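Side-chain contacts in GTPase activator-like protein (Chaetomium thermophilum, PDB 5HIU), which is the fungal counterpart of TSC2, probably a GTPase-activating protein, of which this chain is the all-helical N-terminal part: residues N363-G368 against N372-L377; L432-L437 against D449-F454. All coordinates share one frame; numbering follows the deposited sequence.

How the contacts relate
Both contacts lie toward the C-terminal end of the elongated helical chain, about 13 Å apart between centres. Contact 1 is partly buried and joins the end of helix 352-366 to the loop that follows it, through backbone hydrogen bonds as well as apolar side chains. Contact 2 is smaller but fully buried, a helix-to-helix meeting of 423-441 and 448-459 that rests on apolar contact. Helix 423-441 links them: Arg433 reaches back from the 432-437 segment so that its NE lies 2.7 Å from Phe366 O, a probable hydrogen bond, and Leu437 packs on Ile373. Phe386 of helix 383-391 touches residues of both contacts.

Contact 1 (N363-G368 against N372-L377); sequences NSLFHG and NINPIL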
ATOM      1  N   ASN A 363       3.865  25.817  12.217  1.00 66.97           N
ATOM      2  CA  ASN A 363       3.893  26.887  11.232  1.00 70.41           C
ATOM      3  C   ASN A 363       2.782  26.802  10.205  1.00 70.14           C
ATOM      4  O   ASN A 363       2.358  27.818   9.682  1.00 75.71           O
ATOM      5  CB  ASN A 363       5.227  26.926  10.523  1.00 73.86           C
ATOM      6  CG  ASN A 363       6.212  27.809  11.225  1.00 80.87           C
ATOM      7  OD1 ASN A 363       5.912  28.965  11.503  1.00 89.35           O
ATOM      8  ND2 ASN A 363       7.394  27.283  11.520  1.00 84.86           N
ATOM      9  N   SER A 364       2.312  25.600   9.912  1.00 67.46           N
ATOM     10  CA  SER A 364       1.217  25.448   8.970  1.00 70.34           C
ATOM     11  C   SER A 364      -0.131  25.745   9.622  1.00 69.61           C
ATOM     12  O   SER A 364      -1.117  25.992   8.919  1.00 74.80           O
ATOM     13  CB  SER A 364       1.191  24.040   8.392  1.00 67.21           C
ATOM     14  OG  SER A 364       0.920  23.121   9.425  1.00 67.22           O
ATOM     15  N   LEU A 365      -0.182  25.682  10.950  1.00 67.45           N
ATOM     16  CA  LEU A 365      -1.364  26.116  11.704  1.00 64.28           C
ATOM     17  C   LEU A 365      -1.561  27.638  11.728  1.00 65.53           C
ATOM     18  O   LEU A 365      -2.682  28.112  11.634  1.00 67.69           O
ATOM     19  CB  LEU A 365      -1.293  25.614  13.132  1.00 60.90           C
ATOM     20  CG  LEU A 365      -1.498  24.128  13.309  1.00 60.29           C
ATOM     21  CD1 LEU A 365      -1.418  23.829  14.792  1.00 62.22           C
ATOM     22  CD2 LEU A 365      -2.826  23.645  12.737  1.00 58.28           C
ATOM     23  N   PHE A 366      -0.484  28.399  11.874  1.00 66.80           N
ATOM     24  CA  PHE A 366      -0.602  29.839  11.954  1.00 67.98           C
ATOM     25  C   PHE A 366      -0.693  30.485  10.582  1.00 73.23           C
ATOM     26  O   PHE A 366      -1.163  31.618  10.461  1.00 75.30           O
ATOM     27  CB  PHE A 366       0.556  30.430  12.750  1.00 70.79           C
ATOM     28  CG  PHE A 366       0.439  30.215  14.227  1.00 70.36           C
ATOM     29  CD1 PHE A 366      -0.274  31.104  15.014  1.00 72.63           C
ATOM     30  CD2 PHE A 366       1.041  29.128  14.830  1.00 68.54           C
ATOM     31  CE1 PHE A 366      -0.392  30.903  16.377  1.00 73.86           C
ATOM     32  CE2 PHE A 366       0.931  28.923  16.190  1.00 70.91           C
ATOM     33  CZ  PHE A 366       0.212  29.810  16.969  1.00 71.66           C
ATOM     34  N   HIS A 367      -0.227  29.782   9.552  1.00 78.82           N
ATOM     35  CA  HIS A 367      -0.347  30.250   8.164  1.00 84.48           C
ATOM     36  C   HIS A 367      -0.687  29.076   7.264  1.00 79.60           C
ATOM     37  O   HIS A 367       0.054  28.114   7.206  1.00 79.48           O
ATOM     38  CB  HIS A 367       0.959  30.910   7.690  1.00 93.43           C
ATOM     39  CG  HIS A 367       0.783  31.843   6.525  1.00100.44           C
ATOM     40  ND1 HIS A 367       1.673  32.858   6.244  1.00105.84           N
ATOM     41  CD2 HIS A 367      -0.192  31.930   5.587  1.00100.10           C
ATOM     42  CE1 HIS A 367       1.265  33.518   5.175  1.00108.59           C
ATOM     43  NE2 HIS A 367       0.134  32.976   4.758  1.00104.28           N
ATOM     44  N   GLY A 368      -1.820  29.140   6.586  1.00 81.49           N
ATOM     45  CA  GLY A 368      -2.194  28.088   5.654  1.00 79.40           C
ATOM     46  C   GLY A 368      -3.488  28.404   4.948  1.00 82.19           C
ATOM     47  O   GLY A 368      -4.023  27.561   4.237  1.00 94.79           O
ATOM     48  N   ASN A 372      -4.068  32.546   5.869  1.00 94.21           N
ATOM     49  CA  ASN A 372      -4.983  32.521   7.001  1.00 92.06           C
ATOM     50  C   ASN A 372      -4.608  31.514   8.061  1.00 88.92           C
ATOM     51  O   ASN A 372      -4.224  30.386   7.751  1.00 87.75           O
ATOM     52  CB  ASN A 372      -6.417  32.206   6.550  1.00 94.41           C
ATOM     53  CG  ASN A 372      -7.211  33.454   6.193  1.00 99.59           C
ATOM     54  OD1 ASN A 372      -7.027  34.524   6.783  1.00102.24           O
ATOM     55  ND2 ASN A 372      -8.114  33.314   5.234  1.00102.82           N
ATOM     56  N   ILE A 373      -4.737  31.957   9.311  1.00 87.44           N
ATOM     57  CA  ILE A 373      -4.762  31.109  10.503  1.00 82.42           C
ATOM     58  C   ILE A 373      -5.642  29.890  10.291  1.00 77.96           C
ATOM     59  O   ILE A 373      -6.645  29.954   9.595  1.00 82.12           O
ATOM     60  CB  ILE A 373      -5.345  31.910  11.687  1.00 86.65           C
ATOM     61  CG1 ILE A 373      -4.283  32.833  12.276  1.00 91.41           C
ATOM     62  CG2 ILE A 373      -5.923  31.016  12.777  1.00 86.77           C
ATOM     63  CD1 ILE A 373      -3.306  32.122  13.178  1.00 92.67           C
ATOM     64  N   ASN A 374      -5.274  28.787  10.915  1.00 73.81           N
ATOM     65  CA  ASN A 374      -6.059  27.575  10.838  1.00 71.41           C
ATOM     66  C   ASN A 374      -7.203  27.687  11.837  1.00 74.52           C
ATOM     67  O   ASN A 374      -6.989  28.146  12.962  1.00 76.48           O
ATOM     68  CB  ASN A 374      -5.174  26.372  11.147  1.00 67.78           C
ATOM     69  CG  ASN A 374      -5.861  25.052  10.897  1.00 71.06           C
ATOM     70  OD1 ASN A 374      -6.917  24.782  11.449  1.00 74.99           O
ATOM     71  ND2 ASN A 374      -5.246  24.203  10.077  1.00 73.34           N
ATOM     72  N   PRO A 375      -8.421  27.284  11.427  1.00 79.53           N
ATOM     73  CA  PRO A 375      -9.613  27.376  12.286  1.00 81.25           C
ATOM     74  C   PRO A 375      -9.443  26.712  13.641  1.00 82.26           C
ATOM     75  O   PRO A 375      -9.916  27.244  14.645  1.00 93.39           O
ATOM     76  CB  PRO A 375     -10.704  26.642  11.497  1.00 81.01           C
ATOM     77  CG  PRO A 375     -10.104  26.240  10.188  1.00 80.88           C
ATOM     78  CD  PRO A 375      -8.759  26.874  10.050  1.00 80.07           C
ATOM     79  N   ILE A 376      -8.774  25.563  13.664  1.00 76.87           N
ATOM     80  CA  ILE A 376      -8.550  24.807  14.902  1.00 79.91           C
ATOM     81  C   ILE A 376      -8.079  25.680  16.077  1.00 82.90           C
ATOM     82  O   ILE A 376      -8.415  25.401  17.237  1.00 83.80           O
ATOM     83  CB  ILE A 376      -7.549  23.644  14.684  1.00 79.09           C
ATOM     84  CG1 ILE A 376      -7.425  22.780  15.941  1.00 80.06           C
ATOM     85  CG2 ILE A 376      -6.166  24.164  14.306  1.00 80.23           C
ATOM     86  CD1 ILE A 376      -6.536  21.566  15.760  1.00 79.80           C
ATOM     87  N   LEU A 377      -7.316  26.732  15.798  1.00 78.91           N
ATOM     88  CA  LEU A 377      -6.793  27.520  16.879  1.00 84.46           C
ATOM     89  C   LEU A 377      -7.366  28.952  17.002  1.00 90.23           C
ATOM     90  O   LEU A 377      -6.791  29.780  17.717  1.00 90.84           O
ATOM     91  CB  LEU A 377      -5.254  27.471  16.873  1.00 87.08           C
ATOM     92  CG  LEU A 377      -4.394  27.914  15.693  1.00 87.01           C
ATOM     93  CD1 LEU A 377      -4.332  29.418  15.584  1.00 97.55           C
ATOM     94  CD2 LEU A 377      -2.991  27.409  15.924  1.00 84.76           C
TER
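This is a helix-end contact, in which the last turn of helix 352-366 meets the chain returning along it after three residues that are not modelled. Two backbone bonds fix the return: Asn374 N donates to Leu365 O at 2.8 Å, and Gly368 N donates to Asn372 O at 2.9 Å from above the carbonyl plane. Beside these bonds apolar side chains pack together. With its CG anti to the carbonyl carbon (chi1 -71°), Leu365 brings CD2 to 3.7 Å from Ile376 CG2, while its CB meets Leu377 CD2. The Leu377 CD2 methyl also sits over one face of the Phe366 ring, 4.2 Å from its centroid, a CH-pi contact. Ile373 lies beside Phe366, pointing the same way, and its CD1 comes within 3.7 Å of Phe366 CD1. The Asn374 amide is held at both ends: OD1 accepts from Ile376 N at 3.0 Å in the carbonyl plane, an Asx turn, and ND2 bonds to Leu323 O. Trp382 meets the Phe366 ring edge-to-face. The last-turn carbonyl of Leu365 thus finds in Asn374 N a donor from the returning chain, and the doubly bonded Asn374 side chain helps to fix the bend there.

Contact 2 (L432-L437 against D449-F454); sequences LRVENL and DDCMKF
Val434 projects from helix 423-441 toward helix 448-459, and its two methyls divide the work between Cys451 and Phe454, which lie one helical turn apart. Val434 CG1, anti to the backbone N (chi1 168°), comes against the cysteine, 3.9 Å from Cys451 CB and equally far from Cys451 SG, so that the methyl meets both atoms of this short side chain. The other branch, Val434 CG2, turns to the phenylalanine and stands 4.2 Å from Phe454 CE2, approaching the ring obliquely. Phe454, its CG anti to the backbone N (chi1 163°), extends its ring to the valine. The backbones come nearest at the valine and the cysteine, with 6.4 Å between Val434 CA and Cys451 CA, a close approach suited to two small side chains. The contact is apolar throughout, and all three residues are buried, so van der Waals contact is what joins the two segments here. The two helices form a hairpin at the C-terminal end of the modelled chain, and the cluster extends beyond them. Phe386 of helix 383-391 touches Val434 and Cys451 and stacks on the Phe454 ring, while Ile438 of helix 423-441 adds to the cover of Cys451. Helix 448-459 is thereby packed against two earlier helices, 383-391 and 423-441.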
ATOM      1  N   LEU A 432       8.165  35.495  12.366  1.00 93.98           N
ATOM      2  CA  LEU A 432       7.656  36.440  11.377  1.00 96.26           C
ATOM      3  C   LEU A 432       6.130  36.417  11.334  1.00 92.18           C
ATOM      4  O   LEU A 432       5.489  37.471  11.325  1.00 93.66           O
ATOM      5  CB  LEU A 432       8.237  36.181   9.979  1.00 95.65           C
ATOM      6  CG  LEU A 432       7.934  37.278   8.940  1.00 97.52           C
ATOM      7  CD1 LEU A 432       8.576  38.606   9.305  1.00101.71           C
ATOM      8  CD2 LEU A 432       8.370  36.866   7.546  1.00 99.16           C
ATOM      9  N   ARG A 433       5.560  35.217  11.327  1.00 86.63           N
ATOM     10  CA  ARG A 433       4.106  35.057  11.263  1.00 84.06           C
ATOM     11  C   ARG A 433       3.390  35.578  12.515  1.00 83.73           C
ATOM     12  O   ARG A 433       2.407  36.297  12.402  1.00 83.44           O
ATOM     13  CB  ARG A 433       3.743  33.592  11.046  1.00 78.66           C
ATOM     14  CG  ARG A 433       2.256  33.320  10.912  1.00 79.17           C
ATOM     15  CD  ARG A 433       1.604  34.139   9.806  1.00 82.00           C
ATOM     16  NE  ARG A 433       0.189  33.793   9.663  1.00 84.22           N
ATOM     17  CZ  ARG A 433      -0.696  34.474   8.936  1.00 85.57           C
ATOM     18  NH1 ARG A 433      -0.331  35.554   8.257  1.00 90.64           N
ATOM     19  NH2 ARG A 433      -1.959  34.066   8.886  1.00 83.67           N
ATOM     20  N   VAL A 434       3.879  35.199  13.696  1.00 81.90           N
ATOM     21  CA  VAL A 434       3.291  35.630  14.956  1.00 80.10           C
ATOM     22  C   VAL A 434       3.417  37.138  15.085  1.00 82.66           C
ATOM     23  O   VAL A 434       2.533  37.829  15.594  1.00 80.82           O
ATOM     24  CB  VAL A 434       3.997  34.976  16.152  1.00 81.23           C
ATOM     25  CG1 VAL A 434       3.589  35.650  17.462  1.00 82.65           C
ATOM     26  CG2 VAL A 434       3.684  33.490  16.197  1.00 77.46           C
ATOM     27  N   GLU A 435       4.554  37.623  14.623  1.00 84.92           N
ATOM     28  CA  GLU A 435       4.823  39.038  14.523  1.00 87.77           C
ATOM     29  C   GLU A 435       3.800  39.731  13.635  1.00 87.19           C
ATOM     30  O   GLU A 435       3.266  40.772  13.997  1.00 90.26           O
ATOM     31  CB  GLU A 435       6.220  39.195  13.959  1.00 91.76           C
ATOM     32  CG  GLU A 435       6.732  40.597  13.818  1.00 96.91           C
ATOM     33  CD  GLU A 435       8.212  40.595  13.503  1.00100.23           C
ATOM     34  OE1 GLU A 435       8.992  40.082  14.334  1.00102.15           O
ATOM     35  OE2 GLU A 435       8.587  41.090  12.423  1.00102.91           O
ATOM     36  N   ASN A 436       3.523  39.144  12.481  1.00 88.21           N
ATOM     37  CA  ASN A 436       2.533  39.693  11.554  1.00 89.96           C
ATOM     38  C   ASN A 436       1.123  39.677  12.097  1.00 87.38           C
ATOM     39  O   ASN A 436       0.345  40.584  11.805  1.00 92.31           O
ATOM     40  CB  ASN A 436       2.528  38.927  10.223  1.00 90.86           C
ATOM     41  CG  ASN A 436       3.631  39.359   9.283  1.00 95.43           C
ATOM     42  OD1 ASN A 436       4.329  38.521   8.715  1.00 98.53           O
ATOM     43  ND2 ASN A 436       3.782  40.665   9.093  1.00 99.91           N
ATOM     44  N   LEU A 437       0.780  38.631  12.844  1.00 82.69           N
ATOM     45  CA  LEU A 437      -0.568  38.489  13.373  1.00 81.31           C
ATOM     46  C   LEU A 437      -0.857  39.604  14.360  1.00 84.73           C
ATOM     47  O   LEU A 437      -1.927  40.204  14.328  1.00 88.79           O
ATOM     48  CB  LEU A 437      -0.747  37.143  14.046  1.00 78.52           C
ATOM     49  CG  LEU A 437      -0.918  35.978  13.068  1.00 77.38           C
ATOM     50  CD1 LEU A 437      -0.637  34.684  13.799  1.00 78.30           C
ATOM     51  CD2 LEU A 437      -2.305  35.915  12.449  1.00 76.97           C
ATOM     52  N   ASP A 449      -1.597  38.689  23.822  1.00101.20           N
ATOM     53  CA  ASP A 449      -0.696  38.707  24.986  1.00103.83           C
ATOM     54  C   ASP A 449       0.110  37.407  25.049  1.00101.34           C
ATOM     55  O   ASP A 449       1.287  37.426  25.417  1.00104.79           O
ATOM     56  CB  ASP A 449      -1.453  38.953  26.299  1.00103.37           C
ATOM     57  N   ASP A 450      -0.522  36.288  24.685  1.00 96.33           N
ATOM     58  CA  ASP A 450       0.201  35.014  24.520  1.00 91.37           C
ATOM     59  C   ASP A 450       1.199  35.114  23.360  1.00 88.41           C
ATOM     60  O   ASP A 450       2.342  34.651  23.477  1.00 87.56           O
ATOM     61  CB  ASP A 450      -0.763  33.835  24.322  1.00 87.00           C
ATOM     62  CG  ASP A 450      -1.228  33.217  25.650  1.00 90.63           C
ATOM     63  OD1 ASP A 450      -0.725  33.636  26.726  1.00 87.05           O
ATOM     64  OD2 ASP A 450      -2.089  32.295  25.610  1.00 88.50           O
ATOM     65  N   CYS A 451       0.778  35.738  22.257  1.00 85.42           N
ATOM     66  CA  CYS A 451       1.687  36.017  21.149  1.00 84.49           C
ATOM     67  C   CYS A 451       2.917  36.738  21.667  1.00 88.74           C
ATOM     68  O   CYS A 451       4.057  36.339  21.424  1.00 87.81           O
ATOM     69  CB  CYS A 451       1.018  36.875  20.078  1.00 82.13           C
ATOM     70  SG  CYS A 451       0.001  35.971  18.901  1.00 80.77           S
ATOM     71  N   MET A 452       2.667  37.798  22.414  1.00 95.36           N
ATOM     72  CA  MET A 452       3.735  38.668  22.870  1.00 99.22           C
ATOM     73  C   MET A 452       4.700  37.992  23.831  1.00101.81           C
ATOM     74  O   MET A 452       5.912  38.147  23.695  1.00104.80           O
ATOM     75  CB  MET A 452       3.129  39.912  23.493  1.00103.45           C
ATOM     76  CG  MET A 452       2.805  40.973  22.457  1.00105.72           C
ATOM     77  SD  MET A 452       4.189  42.122  22.256  1.00113.29           S
ATOM     78  CE  MET A 452       4.154  42.428  20.499  1.00113.98           C
ATOM     79  N   LYS A 453       4.172  37.245  24.794  1.00104.36           N
ATOM     80  CA  LYS A 453       5.022  36.523  25.736  1.00109.48           C
ATOM     81  C   LYS A 453       5.944  35.556  24.996  1.00110.32           C
ATOM     82  O   LYS A 453       7.140  35.464  25.308  1.00111.48           O
ATOM     83  CB  LYS A 453       4.175  35.781  26.763  1.00112.79           C
ATOM     84  CG  LYS A 453       3.508  36.713  27.756  1.00121.79           C
ATOM     85  CD  LYS A 453       2.547  35.966  28.661  1.00127.90           C
ATOM     86  CE  LYS A 453       1.723  36.923  29.511  1.00132.63           C
ATOM     87  NZ  LYS A 453       0.745  36.194  30.369  1.00135.58           N
ATOM     88  N   PHE A 454       5.386  34.861  24.003  1.00105.81           N
ATOM     89  CA  PHE A 454       6.158  33.936  23.180  1.00104.51           C
ATOM     90  C   PHE A 454       7.350  34.614  22.484  1.00105.72           C
ATOM     91  O   PHE A 454       8.466  34.098  22.534  1.00108.02           O
ATOM     92  CB  PHE A 454       5.266  33.219  22.149  1.00100.03           C
ATOM     93  CG  PHE A 454       6.042  32.588  21.028  1.00 97.05           C
ATOM     94  CD1 PHE A 454       6.694  31.381  21.209  1.00 98.82           C
ATOM     95  CD2 PHE A 454       6.158  33.225  19.804  1.00 96.96           C
ATOM     96  CE1 PHE A 454       7.430  30.812  20.184  1.00 95.78           C
ATOM     97  CE2 PHE A 454       6.890  32.661  18.777  1.00 94.88           C
ATOM     98  CZ  PHE A 454       7.528  31.456  18.967  1.00 93.67           C
TER